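Local coordinates for integral membrane indolylacetylinositol arabinosyltransferase EmbC (Mycolicibacterium smegmatis, PDB 7BVE), which probably polymerises arabinose into the arabinan of the mycobacterial cell wall, as an integral membrane arabinosyltransferase, at residues M330-C341 against N379-L390; R207-K216 against F474-A485. One frame throughout, in Å; residues are numbered along the deposited sequence.

Contact 1. Residues M330-C341 against N379-L390; sequences MRFPTLLMGLAC and NNGLRPEPIIAL. With PO4 (phosphate ion), chain F.
Helices 332-341 and 385-390 run side by side in the same sense; their axes come within 9.8 Å at an angle of 23°, with Met337 facing Pro386 and Cys341 facing Leu390. Just before the second helix, the loop 379-383 lies against the start of the first. Thr334 grips this loop: OG1 donates to Gly381 O at 2.9 Å, nearly along the C=O axis, while CG2 turns to Asn379 O and the Pro386 ring. Arg331 bends at chi3 (-64°), bringing NH1 within 2.7 Å of Asn380 OD1, a weak bond at the guanidinium edge with the amide plane turned 63° away. His271 O and Ser327 OG hold its other nitrogens. Farther along the helices the contact is apolar: Met337, extended beyond CG, crosses Pro386 with SD near its CB and brings CE 3.7 Å from Ile387 CG1, and Leu390 CD1 reaches Cys341 CA at 4.0 Å. On the far side of the loop, Arg383 NH2 donates to phosphate O1 at 3.2 Å, and NH1 pairs with Asp279. Near-parallel helices thus anchor a buried loop that carries Arg383 into the ethambutol pocket of this GT-C family membrane domain.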
# COMPACT_ATOMS: atom_id res chain seq x y z
N MET A 330 4.27 34.10 -12.60
CA MET A 330 4.02 33.72 -11.22
C MET A 330 5.09 32.80 -10.66
O MET A 330 5.30 32.80 -9.45
CB MET A 330 2.65 33.06 -11.10
CG MET A 330 1.49 34.00 -11.30
SD MET A 330 1.57 35.46 -10.24
CE MET A 330 1.39 34.73 -8.63
N ARG A 331 5.79 32.04 -11.50
CA ARG A 331 6.81 31.12 -11.04
C ARG A 331 8.22 31.68 -11.18
O ARG A 331 9.18 30.92 -11.05
CB ARG A 331 6.71 29.81 -11.81
CG ARG A 331 5.42 29.08 -11.64
CD ARG A 331 5.42 27.83 -12.47
NE ARG A 331 5.48 28.14 -13.89
CZ ARG A 331 6.48 27.80 -14.69
NH1 ARG A 331 7.50 27.13 -14.20
NH2 ARG A 331 6.47 28.13 -15.96
N PHE A 332 8.36 32.97 -11.45
CA PHE A 332 9.67 33.60 -11.57
C PHE A 332 10.44 33.77 -10.26
O PHE A 332 11.68 33.64 -10.30
CB PHE A 332 9.47 34.93 -12.30
CG PHE A 332 10.73 35.68 -12.57
CD1 PHE A 332 11.68 35.16 -13.42
CD2 PHE A 332 10.93 36.93 -12.03
CE1 PHE A 332 12.84 35.85 -13.68
CE2 PHE A 332 12.09 37.63 -12.29
CZ PHE A 332 13.04 37.09 -13.12
N PRO A 333 9.83 34.06 -9.09
CA PRO A 333 10.61 33.98 -7.85
C PRO A 333 11.17 32.61 -7.53
O PRO A 333 12.23 32.52 -6.91
CB PRO A 333 9.61 34.43 -6.78
CG PRO A 333 8.72 35.30 -7.47
CD PRO A 333 8.55 34.74 -8.82
N THR A 334 10.51 31.54 -7.96
CA THR A 334 11.05 30.20 -7.78
C THR A 334 12.29 29.97 -8.63
O THR A 334 13.24 29.30 -8.21
CB THR A 334 9.96 29.19 -8.11
OG1 THR A 334 8.81 29.47 -7.31
CG2 THR A 334 10.40 27.80 -7.81
N LEU A 335 12.32 30.57 -9.83
CA LEU A 335 13.52 30.53 -10.66
C LEU A 335 14.67 31.29 -10.01
O LEU A 335 15.82 30.83 -10.03
CB LEU A 335 13.20 31.10 -12.03
CG LEU A 335 14.33 31.10 -13.06
CD1 LEU A 335 14.72 29.70 -13.38
CD2 LEU A 335 13.95 31.86 -14.30
N LEU A 336 14.37 32.45 -9.41
CA LEU A 336 15.42 33.20 -8.73
C LEU A 336 15.92 32.48 -7.48
O LEU A 336 17.10 32.56 -7.15
CB LEU A 336 14.92 34.59 -8.37
CG LEU A 336 14.60 35.50 -9.54
CD1 LEU A 336 14.08 36.83 -9.03
CD2 LEU A 336 15.80 35.70 -10.41
N MET A 337 15.04 31.75 -6.80
CA MET A 337 15.47 30.96 -5.65
C MET A 337 16.34 29.79 -6.06
O MET A 337 17.29 29.45 -5.36
CB MET A 337 14.27 30.46 -4.86
CG MET A 337 13.56 31.54 -4.10
SD MET A 337 12.10 30.96 -3.24
CE MET A 337 11.46 32.53 -2.68
N GLY A 338 16.06 29.18 -7.21
CA GLY A 338 16.94 28.12 -7.71
C GLY A 338 18.32 28.61 -8.09
O GLY A 338 19.33 27.97 -7.78
N LEU A 339 18.38 29.77 -8.76
CA LEU A 339 19.67 30.37 -9.09
C LEU A 339 20.45 30.74 -7.84
O LEU A 339 21.65 30.43 -7.74
CB LEU A 339 19.47 31.59 -9.99
CG LEU A 339 18.93 31.40 -11.40
CD1 LEU A 339 18.67 32.72 -12.09
CD2 LEU A 339 19.90 30.60 -12.21
N ALA A 340 19.80 31.39 -6.86
CA ALA A 340 20.48 31.77 -5.63
C ALA A 340 20.92 30.55 -4.84
O ALA A 340 21.98 30.57 -4.21
CB ALA A 340 19.58 32.65 -4.78
N CYS A 341 20.15 29.46 -4.90
CA CYS A 341 20.50 28.25 -4.18
C CYS A 341 21.76 27.60 -4.74
O CYS A 341 22.65 27.20 -3.99
CB CYS A 341 19.31 27.29 -4.22
SG CYS A 341 19.43 25.82 -3.23
N ASN A 379 10.44 21.09 -7.58
CA ASN A 379 10.36 22.48 -7.13
C ASN A 379 10.01 23.44 -8.26
O ASN A 379 10.47 24.57 -8.25
CB ASN A 379 11.68 22.92 -6.49
CG ASN A 379 11.96 22.21 -5.20
OD1 ASN A 379 11.06 21.89 -4.46
ND2 ASN A 379 13.23 22.02 -4.89
N ASN A 380 9.22 23.03 -9.24
CA ASN A 380 8.79 23.95 -10.29
C ASN A 380 7.35 24.41 -10.06
O ASN A 380 6.43 24.09 -10.80
CB ASN A 380 8.94 23.32 -11.67
CG ASN A 380 8.87 24.33 -12.79
OD1 ASN A 380 8.85 25.53 -12.55
ND2 ASN A 380 8.78 23.85 -14.01
N GLY A 381 7.16 25.19 -9.01
CA GLY A 381 5.82 25.63 -8.69
C GLY A 381 5.79 26.71 -7.64
O GLY A 381 6.78 27.39 -7.40
N LEU A 382 4.62 26.84 -7.02
CA LEU A 382 4.35 27.89 -6.04
C LEU A 382 4.36 27.38 -4.61
O LEU A 382 4.04 28.14 -3.70
CB LEU A 382 3.01 28.54 -6.35
CG LEU A 382 2.92 29.23 -7.70
CD1 LEU A 382 1.54 29.77 -7.92
CD2 LEU A 382 3.92 30.34 -7.75
N ARG A 383 4.75 26.12 -4.39
CA ARG A 383 4.75 25.52 -3.07
C ARG A 383 5.85 26.13 -2.19
O ARG A 383 6.72 26.84 -2.69
CB ARG A 383 4.92 24.00 -3.23
CG ARG A 383 3.64 23.35 -3.69
CD ARG A 383 3.68 21.85 -3.63
NE ARG A 383 3.87 21.36 -2.26
CZ ARG A 383 2.89 21.25 -1.37
NH1 ARG A 383 1.66 21.61 -1.69
NH2 ARG A 383 3.15 20.80 -0.16
N PRO A 384 5.81 25.92 -0.87
CA PRO A 384 6.86 26.50 -0.03
C PRO A 384 8.19 25.76 -0.05
O PRO A 384 9.10 26.15 0.69
CB PRO A 384 6.24 26.44 1.38
CG PRO A 384 5.31 25.34 1.32
CD PRO A 384 4.72 25.39 -0.03
N GLU A 385 8.35 24.72 -0.86
CA GLU A 385 9.54 23.87 -0.90
C GLU A 385 10.85 24.59 -1.28
O GLU A 385 11.86 24.33 -0.62
CB GLU A 385 9.27 22.69 -1.83
CG GLU A 385 8.01 21.92 -1.53
CD GLU A 385 8.11 21.14 -0.26
OE1 GLU A 385 9.22 20.67 0.03
OE2 GLU A 385 7.09 20.99 0.44
N PRO A 386 10.90 25.48 -2.31
CA PRO A 386 12.15 26.23 -2.50
C PRO A 386 12.49 27.20 -1.40
O PRO A 386 13.68 27.43 -1.13
CB PRO A 386 11.91 26.96 -3.82
CG PRO A 386 10.49 27.00 -3.99
CD PRO A 386 9.99 25.75 -3.44
N ILE A 387 11.48 27.78 -0.75
CA ILE A 387 11.71 28.69 0.38
C ILE A 387 12.36 27.94 1.53
O ILE A 387 13.33 28.41 2.13
CB ILE A 387 10.39 29.35 0.82
CG1 ILE A 387 9.80 30.26 -0.25
CG2 ILE A 387 10.57 30.15 2.08
CD1 ILE A 387 8.73 29.63 -1.10
N ILE A 388 11.88 26.73 1.80
CA ILE A 388 12.41 25.94 2.90
C ILE A 388 13.81 25.42 2.57
O ILE A 388 14.68 25.39 3.44
CB ILE A 388 11.42 24.81 3.23
CG1 ILE A 388 10.09 25.40 3.68
CG2 ILE A 388 11.93 23.94 4.35
CD1 ILE A 388 8.98 24.41 3.73
N ALA A 389 14.06 25.05 1.31
CA ALA A 389 15.39 24.60 0.91
C ALA A 389 16.43 25.71 1.03
O ALA A 389 17.51 25.51 1.63
CB ALA A 389 15.34 24.07 -0.52
N LEU A 390 16.12 26.89 0.50
CA LEU A 390 17.03 28.02 0.61
C LEU A 390 17.18 28.49 2.05
O LEU A 390 18.26 28.93 2.45
CB LEU A 390 16.56 29.14 -0.30
CG LEU A 390 17.43 30.38 -0.45
CD1 LEU A 390 18.78 30.01 -0.99
CD2 LEU A 390 16.76 31.36 -1.37
P PO4 F . 0.36 20.18 2.77
O1 PO4 F . 1.36 21.27 2.48
O2 PO4 F . 0.14 19.36 1.52
O3 PO4 F . 0.88 19.30 3.87
O4 PO4 F . -0.95 20.79 3.20

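Contact 2. Residues R207-K216 against F474-A485; sequences RYSTSPTLLK and FRDQTLAAELQA
Two loop-to-helix junctions meet here: 207-213 leads from strand 201-203 of the antiparallel sheet into helix 214-238, and the loop 474-478 joins helix 470-473 to helix 479-492. Lys216 spans the gap. Its chain runs out straight from the helix, CG anti to the backbone N (chi1 -175°), and turns only at chi4, so that NZ donates to Phe474 O at 3.1 Å, in line with that carbonyl. Thr33 O is a further acceptor for the ammonium, which is buried and held by backbone oxygens. Beside it, Pro212 CG rests 3.7 Å from Arg475 O, and Thr210 OG1 gives a weak 3.1 Å bond to Asp476 O. The carbonyls of Phe474, Arg475 and Asp476 are thus each met by a side chain of the facing segment, two by hydrogen bonds and one by a plain contact.

At the other end Tyr208 carries the packing. The amide of Gln477, folded back at chi2 (-64°), puts OE1 in the ring plane, 3.5 Å from the CD1 edge, with ring and amide planes 54° apart. Farther along the ring, CE1 lies 4.0 Å from Ala481 CB, and OH approaches the Ala485 methyl. Arg207 CG covers one ring face over its centre, while its NE pairs with Asp205. Thr478, the N-cap of helix 479-492, accepts weakly from Ala481 N, completing a capped helix start against the linker from a beta sheet to a probable transmembrane helix.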
# COMPACT_ATOMS: atom_id res chain seq x y z
N ARG A 207 -16.09 35.63 12.27
CA ARG A 207 -15.13 35.73 13.35
C ARG A 207 -13.71 35.95 12.85
O ARG A 207 -12.84 36.28 13.66
CB ARG A 207 -15.16 34.49 14.23
CG ARG A 207 -14.55 33.28 13.61
CD ARG A 207 -14.62 32.07 14.52
NE ARG A 207 -15.96 31.53 14.63
CZ ARG A 207 -16.30 30.55 15.46
NH1 ARG A 207 -15.39 30.01 16.25
NH2 ARG A 207 -17.54 30.11 15.50
N TYR A 208 -13.46 35.79 11.56
CA TYR A 208 -12.15 36.00 10.98
C TYR A 208 -12.06 37.30 10.22
O TYR A 208 -11.02 37.59 9.63
CB TYR A 208 -11.78 34.83 10.07
CG TYR A 208 -11.89 33.49 10.73
CD1 TYR A 208 -10.98 33.10 11.70
CD2 TYR A 208 -12.88 32.60 10.37
CE1 TYR A 208 -11.08 31.88 12.32
CE2 TYR A 208 -12.98 31.36 10.98
CZ TYR A 208 -12.08 31.01 11.94
OH TYR A 208 -12.17 29.79 12.56
N SER A 209 -13.13 38.10 10.22
CA SER A 209 -13.15 39.40 9.55
C SER A 209 -12.75 40.51 10.52
O SER A 209 -13.45 41.50 10.70
CB SER A 209 -14.53 39.66 8.96
OG SER A 209 -14.87 38.70 7.99
N THR A 210 -11.59 40.32 11.14
CA THR A 210 -11.10 41.23 12.16
C THR A 210 -10.15 42.26 11.55
O THR A 210 -9.89 42.28 10.35
CB THR A 210 -10.41 40.46 13.28
OG1 THR A 210 -9.27 39.79 12.76
CG2 THR A 210 -11.35 39.44 13.88
N SER A 211 -9.63 43.12 12.40
CA SER A 211 -8.69 44.17 12.05
C SER A 211 -7.98 44.60 13.33
O SER A 211 -8.61 44.58 14.40
CB SER A 211 -9.40 45.36 11.40
OG SER A 211 -8.49 46.40 11.11
N PRO A 212 -6.70 44.96 13.28
CA PRO A 212 -6.01 45.36 14.51
C PRO A 212 -6.54 46.68 15.05
O PRO A 212 -7.02 47.53 14.32
CB PRO A 212 -4.55 45.50 14.06
CG PRO A 212 -4.44 44.65 12.88
CD PRO A 212 -5.76 44.75 12.18
N THR A 213 -6.48 46.81 16.37
CA THR A 213 -6.83 48.06 17.02
C THR A 213 -5.57 48.91 17.16
O THR A 213 -4.51 48.56 16.63
CB THR A 213 -7.51 47.78 18.36
OG1 THR A 213 -7.94 49.01 18.94
CG2 THR A 213 -6.57 47.09 19.29
N LEU A 214 -5.66 50.05 17.85
CA LEU A 214 -4.51 50.94 17.97
C LEU A 214 -3.43 50.34 18.86
O LEU A 214 -2.24 50.44 18.55
CB LEU A 214 -4.96 52.29 18.52
CG LEU A 214 -3.92 53.40 18.59
CD1 LEU A 214 -3.45 53.72 17.20
CD2 LEU A 214 -4.50 54.63 19.25
N LEU A 215 -3.85 49.68 19.95
CA LEU A 215 -2.90 49.15 20.93
C LEU A 215 -2.09 47.99 20.36
O LEU A 215 -0.87 47.92 20.56
CB LEU A 215 -3.66 48.72 22.18
CG LEU A 215 -2.83 48.32 23.40
CD1 LEU A 215 -2.04 49.51 23.88
CD2 LEU A 215 -3.71 47.78 24.52
N LYS A 216 -2.74 47.10 19.62
CA LYS A 216 -2.06 45.98 18.99
C LYS A 216 -1.08 46.45 17.92
O LYS A 216 0.03 45.91 17.78
CB LYS A 216 -3.10 45.03 18.40
CG LYS A 216 -2.58 43.74 17.80
CD LYS A 216 -3.77 42.93 17.32
CE LYS A 216 -3.38 41.70 16.54
NZ LYS A 216 -2.79 40.66 17.39
N PHE A 474 0.84 36.52 14.13
CA PHE A 474 -0.37 37.06 14.75
C PHE A 474 -0.60 38.51 14.39
O PHE A 474 -1.05 39.29 15.23
CB PHE A 474 -0.29 36.91 16.27
CG PHE A 474 -0.38 35.50 16.74
CD1 PHE A 474 -1.61 34.88 16.84
CD2 PHE A 474 0.75 34.81 17.09
CE1 PHE A 474 -1.70 33.58 17.27
CE2 PHE A 474 0.67 33.51 17.53
CZ PHE A 474 -0.56 32.90 17.62
N ARG A 475 -0.31 38.91 13.16
CA ARG A 475 -0.55 40.29 12.78
C ARG A 475 -1.98 40.54 12.35
O ARG A 475 -2.38 41.70 12.23
CB ARG A 475 0.39 40.71 11.65
CG ARG A 475 0.11 40.02 10.35
CD ARG A 475 1.01 40.52 9.25
NE ARG A 475 0.73 39.83 8.00
CZ ARG A 475 -0.17 40.22 7.11
NH1 ARG A 475 -0.88 41.31 7.32
NH2 ARG A 475 -0.35 39.53 6.00
N ASP A 476 -2.74 39.49 12.09
CA ASP A 476 -4.10 39.65 11.60
C ASP A 476 -5.13 38.87 12.41
O ASP A 476 -6.26 39.33 12.56
CB ASP A 476 -4.16 39.22 10.14
CG ASP A 476 -5.31 39.86 9.39
OD1 ASP A 476 -6.07 40.63 9.99
OD2 ASP A 476 -5.43 39.60 8.18
N GLN A 477 -4.77 37.71 12.95
CA GLN A 477 -5.69 36.89 13.73
C GLN A 477 -5.38 37.00 15.22
O GLN A 477 -4.39 37.60 15.63
CB GLN A 477 -5.62 35.43 13.27
CG GLN A 477 -6.01 35.21 11.83
CD GLN A 477 -7.45 35.55 11.56
OE1 GLN A 477 -8.32 35.26 12.38
NE2 GLN A 477 -7.72 36.17 10.43
N THR A 478 -6.26 36.42 16.03
CA THR A 478 -6.08 36.37 17.47
C THR A 478 -5.52 35.00 17.87
O THR A 478 -5.19 34.17 17.02
CB THR A 478 -7.40 36.66 18.18
OG1 THR A 478 -8.36 35.66 17.85
CG2 THR A 478 -7.93 37.99 17.76
N LEU A 479 -5.41 34.76 19.17
CA LEU A 479 -4.87 33.48 19.63
C LEU A 479 -5.92 32.39 19.61
O LEU A 479 -5.65 31.25 19.20
CB LEU A 479 -4.30 33.63 21.04
CG LEU A 479 -3.64 32.40 21.66
CD1 LEU A 479 -2.37 32.04 20.93
CD2 LEU A 479 -3.36 32.63 23.12
N ALA A 480 -7.14 32.73 20.05
CA ALA A 480 -8.22 31.76 20.12
C ALA A 480 -8.62 31.27 18.74
O ALA A 480 -8.89 30.08 18.56
CB ALA A 480 -9.43 32.37 20.82
N ALA A 481 -8.61 32.17 17.75
CA ALA A 481 -8.97 31.83 16.38
C ALA A 481 -8.02 30.79 15.81
O ALA A 481 -8.46 29.77 15.27
CB ALA A 481 -8.98 33.08 15.52
N GLU A 482 -6.71 31.00 15.98
CA GLU A 482 -5.75 30.09 15.38
C GLU A 482 -5.66 28.77 16.14
O GLU A 482 -5.52 27.71 15.51
CB GLU A 482 -4.37 30.74 15.31
CG GLU A 482 -4.33 31.97 14.45
CD GLU A 482 -2.92 32.42 14.17
OE1 GLU A 482 -1.99 31.77 14.65
OE2 GLU A 482 -2.75 33.44 13.47
N LEU A 483 -5.78 28.79 17.47
CA LEU A 483 -5.78 27.54 18.23
C LEU A 483 -6.99 26.68 17.91
O LEU A 483 -6.86 25.48 17.64
CB LEU A 483 -5.72 27.82 19.73
CG LEU A 483 -4.45 28.33 20.38
CD1 LEU A 483 -4.72 28.58 21.84
CD2 LEU A 483 -3.33 27.33 20.22
N GLN A 484 -8.18 27.28 17.93
CA GLN A 484 -9.39 26.51 17.67
C GLN A 484 -9.49 26.08 16.22
O GLN A 484 -9.98 24.98 15.94
CB GLN A 484 -10.61 27.32 18.09
CG GLN A 484 -10.67 27.56 19.58
CD GLN A 484 -11.80 28.47 19.96
OE1 GLN A 484 -12.54 28.96 19.11
NE2 GLN A 484 -11.94 28.74 21.25
N ALA A 485 -8.97 26.89 15.29
CA ALA A 485 -8.95 26.48 13.89
C ALA A 485 -7.99 25.33 13.65
O ALA A 485 -8.28 24.44 12.86
CB ALA A 485 -8.60 27.67 13.01

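In the fold
Contacts 1 and 2 sit in the same GT-C family region, their centres 30 Å apart and their nearest atoms about 15 Å apart, without touching. Along the chain they are nested: 207-216 comes first, then 330-341 and 379-390, and finally 474-485, so contact 1 forms inside the long, mainly helical excursion that contact 2 closes. Contact 1 joins helices 332-349 and 385-405 within the helical part and brings Arg383 to the ethambutol pocket. Contact 2, farther from the chain centre, ties the start of helix 214-238, next to the beta sheet, to 474-485; it is not part of the pocket, the Ala485 side chain lying about 12 Å from bound ethambutol.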